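Local coordinates for protein P450 epoxidase (Sorangium cellulosum, PDB 1Q5D) that belongs to the cytochrome P450 family, holding a haem in a mostly helical fold with a pocket beside it for a bound ligand, at residues L208-G211 / V212-R216. Numbering follows the deposited sequence.
Sequences LLHG and VLDER
Val-212 N donates to Leu-208 O, one turn back, at 2.9 Å. The CG2 methyl of Val-212 stands beside its own backbone N, anti to the carbonyl carbon, which puts it 3.8 Å from Leu-208 CD2. Both side chains also touch Phe-172 of helix 169-182. Leu-213 N bonds to Leu-209 O almost straight, with an N-H...O angle of 165°. The side chains of Leu-213 and Leu-209 cross at a slant, with Leu-213 CG 4.0 Å from Leu-209 CD1. This pair is buried and faces helix 241-255, where both leucines touch Val-245. The run of i to i+4 bonds is that of a regular alpha-helix, here the C-terminal part of helix 195-218 in the P450 fold. The side chain of Leu-209 is about 12 Å from the bound haem. Asp-214 N bonds to His-210 O, with the donor tilted 25° from the carbonyl plane. Asp-214 OD2 sits over one face of the His-210 ring, near its rim and 3.0 Å from His-210 NE2. The carboxylate plane is turned 76° from the ring. OD2 lies above the ring plane, not in line with an N-H, so the angle is too poor for a hydrogen bond. OD1 of the same carboxylate forms a salt bridge with Arg-217. Glu-215 N bonds to Gly-211 O at 3.0 Å, while its OE2 accepts a hydrogen bond from Asn-219.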
ATOM      1  N   LEU A 208     -11.614 -18.800  -4.363  1.00 34.45           N
ATOM      2  CA  LEU A 208     -11.802 -18.137  -5.643  1.00 36.40           C
ATOM      3  C   LEU A 208     -10.491 -18.073  -6.426  1.00 35.92           C
ATOM      4  O   LEU A 208     -10.450 -18.378  -7.623  1.00 34.16           O
ATOM      5  CB  LEU A 208     -12.337 -16.736  -5.413  1.00 38.90           C
ATOM      6  CG  LEU A 208     -13.299 -16.181  -6.454  1.00 41.17           C
ATOM      7  CD1 LEU A 208     -13.893 -14.873  -5.961  1.00 42.29           C
ATOM      8  CD2 LEU A 208     -12.594 -15.982  -7.774  1.00 41.90           C
ATOM      9  N   LEU A 209      -9.420 -17.677  -5.747  1.00 34.67           N
ATOM     10  CA  LEU A 209      -8.105 -17.631  -6.367  1.00 35.02           C
ATOM     11  C   LEU A 209      -7.721 -19.004  -6.913  1.00 35.59           C
ATOM     12  O   LEU A 209      -7.214 -19.116  -8.031  1.00 34.77           O
ATOM     13  CB  LEU A 209      -7.054 -17.132  -5.368  1.00 34.76           C
ATOM     14  CG  LEU A 209      -5.613 -17.113  -5.877  1.00 35.27           C
ATOM     15  CD1 LEU A 209      -5.482 -16.243  -7.120  1.00 34.98           C
ATOM     16  CD2 LEU A 209      -4.673 -16.648  -4.782  1.00 35.56           C
ATOM     17  N   HIS A 210      -7.974 -20.051  -6.122  1.00 36.40           N
ATOM     18  CA  HIS A 210      -7.680 -21.420  -6.542  1.00 38.06           C
ATOM     19  C   HIS A 210      -8.425 -21.765  -7.842  1.00 37.24           C
ATOM     20  O   HIS A 210      -7.855 -22.382  -8.761  1.00 37.07           O
ATOM     21  CB  HIS A 210      -8.053 -22.403  -5.426  1.00 41.42           C
ATOM     22  CG  HIS A 210      -7.695 -23.825  -5.724  1.00 44.81           C
ATOM     23  ND1 HIS A 210      -6.393 -24.247  -5.881  1.00 46.60           N
ATOM     24  CD2 HIS A 210      -8.468 -24.926  -5.881  1.00 46.52           C
ATOM     25  CE1 HIS A 210      -6.378 -25.545  -6.134  1.00 47.32           C
ATOM     26  NE2 HIS A 210      -7.625 -25.981  -6.139  1.00 47.59           N
ATOM     27  N   GLY A 211      -9.681 -21.339  -7.926  1.00 35.91           N
ATOM     28  CA  GLY A 211     -10.489 -21.534  -9.122  1.00 35.49           C
ATOM     29  C   GLY A 211      -9.987 -20.786 -10.350  1.00 34.52           C
ATOM     30  O   GLY A 211     -10.028 -21.311 -11.472  1.00 33.22           O
ATOM     31  N   VAL A 212      -9.541 -19.546 -10.142  1.00 32.45           N
ATOM     32  CA  VAL A 212      -8.976 -18.730 -11.211  1.00 32.53           C
ATOM     33  C   VAL A 212      -7.690 -19.358 -11.733  1.00 31.99           C
ATOM     34  O   VAL A 212      -7.490 -19.463 -12.939  1.00 31.46           O
ATOM     35  CB  VAL A 212      -8.699 -17.275 -10.733  1.00 32.67           C
ATOM     36  CG1 VAL A 212      -7.827 -16.513 -11.741  1.00 32.33           C
ATOM     37  CG2 VAL A 212     -10.004 -16.548 -10.488  1.00 32.65           C
ATOM     38  N   LEU A 213      -6.834 -19.804 -10.825  1.00 30.77           N
ATOM     39  CA  LEU A 213      -5.585 -20.426 -11.213  1.00 32.40           C
ATOM     40  C   LEU A 213      -5.789 -21.766 -11.946  1.00 33.20           C
ATOM     41  O   LEU A 213      -5.121 -22.036 -12.945  1.00 31.78           O
ATOM     42  CB  LEU A 213      -4.669 -20.606 -10.004  1.00 32.47           C
ATOM     43  CG  LEU A 213      -4.174 -19.313  -9.329  1.00 33.03           C
ATOM     44  CD1 LEU A 213      -3.326 -19.648  -8.107  1.00 33.99           C
ATOM     45  CD2 LEU A 213      -3.391 -18.479 -10.317  1.00 33.71           C
ATOM     46  N   ASP A 214      -6.703 -22.594 -11.443  1.00 34.19           N
ATOM     47  CA  ASP A 214      -7.025 -23.859 -12.103  1.00 35.91           C
ATOM     48  C   ASP A 214      -7.592 -23.627 -13.508  1.00 34.31           C
ATOM     49  O   ASP A 214      -7.311 -24.399 -14.420  1.00 34.55           O
ATOM     50  CB  ASP A 214      -8.036 -24.664 -11.288  1.00 38.63           C
ATOM     51  CG  ASP A 214      -7.413 -25.375 -10.095  1.00 41.11           C
ATOM     52  OD1 ASP A 214      -6.211 -25.715 -10.118  1.00 42.46           O
ATOM     53  OD2 ASP A 214      -8.070 -25.642  -9.072  1.00 43.51           O
ATOM     54  N   GLU A 215      -8.414 -22.593 -13.677  1.00 33.19           N
ATOM     55  CA  GLU A 215      -8.975 -22.281 -14.996  1.00 33.25           C
ATOM     56  C   GLU A 215      -7.895 -21.809 -15.965  1.00 33.01           C
ATOM     57  O   GLU A 215      -7.913 -22.166 -17.157  1.00 31.33           O
ATOM     58  CB  GLU A 215     -10.091 -21.225 -14.904  1.00 34.25           C
ATOM     59  CG  GLU A 215     -10.986 -21.123 -16.136  1.00 36.66           C
ATOM     60  CD  GLU A 215     -10.456 -20.188 -17.228  1.00 38.29           C
ATOM     61  OE1 GLU A 215      -9.538 -19.382 -16.960  1.00 38.54           O
ATOM     62  OE2 GLU A 215     -10.972 -20.245 -18.381  1.00 38.89           O
ATOM     63  N   ARG A 216      -6.956 -21.005 -15.464  1.00 31.19           N
ATOM     64  CA  ARG A 216      -5.871 -20.514 -16.307  1.00 29.92           C
ATOM     65  C   ARG A 216      -4.925 -21.655 -16.667  1.00 30.52           C
ATOM     66  O   ARG A 216      -4.266 -21.624 -17.708  1.00 30.76           O
ATOM     67  CB  ARG A 216      -5.105 -19.363 -15.636  1.00 29.07           C
ATOM     68  CG  ARG A 216      -4.074 -18.699 -16.588  1.00 28.95           C
ATOM     69  CD  ARG A 216      -4.705 -17.826 -17.672  1.00 28.35           C
ATOM     70  NE  ARG A 216      -5.951 -17.237 -17.208  1.00 30.32           N
ATOM     71  CZ  ARG A 216      -6.020 -16.072 -16.574  1.00 31.66           C
ATOM     72  NH1 ARG A 216      -4.902 -15.370 -16.384  1.00 32.35           N
ATOM     73  NH2 ARG A 216      -7.193 -15.590 -16.169  1.00 32.09           N
TER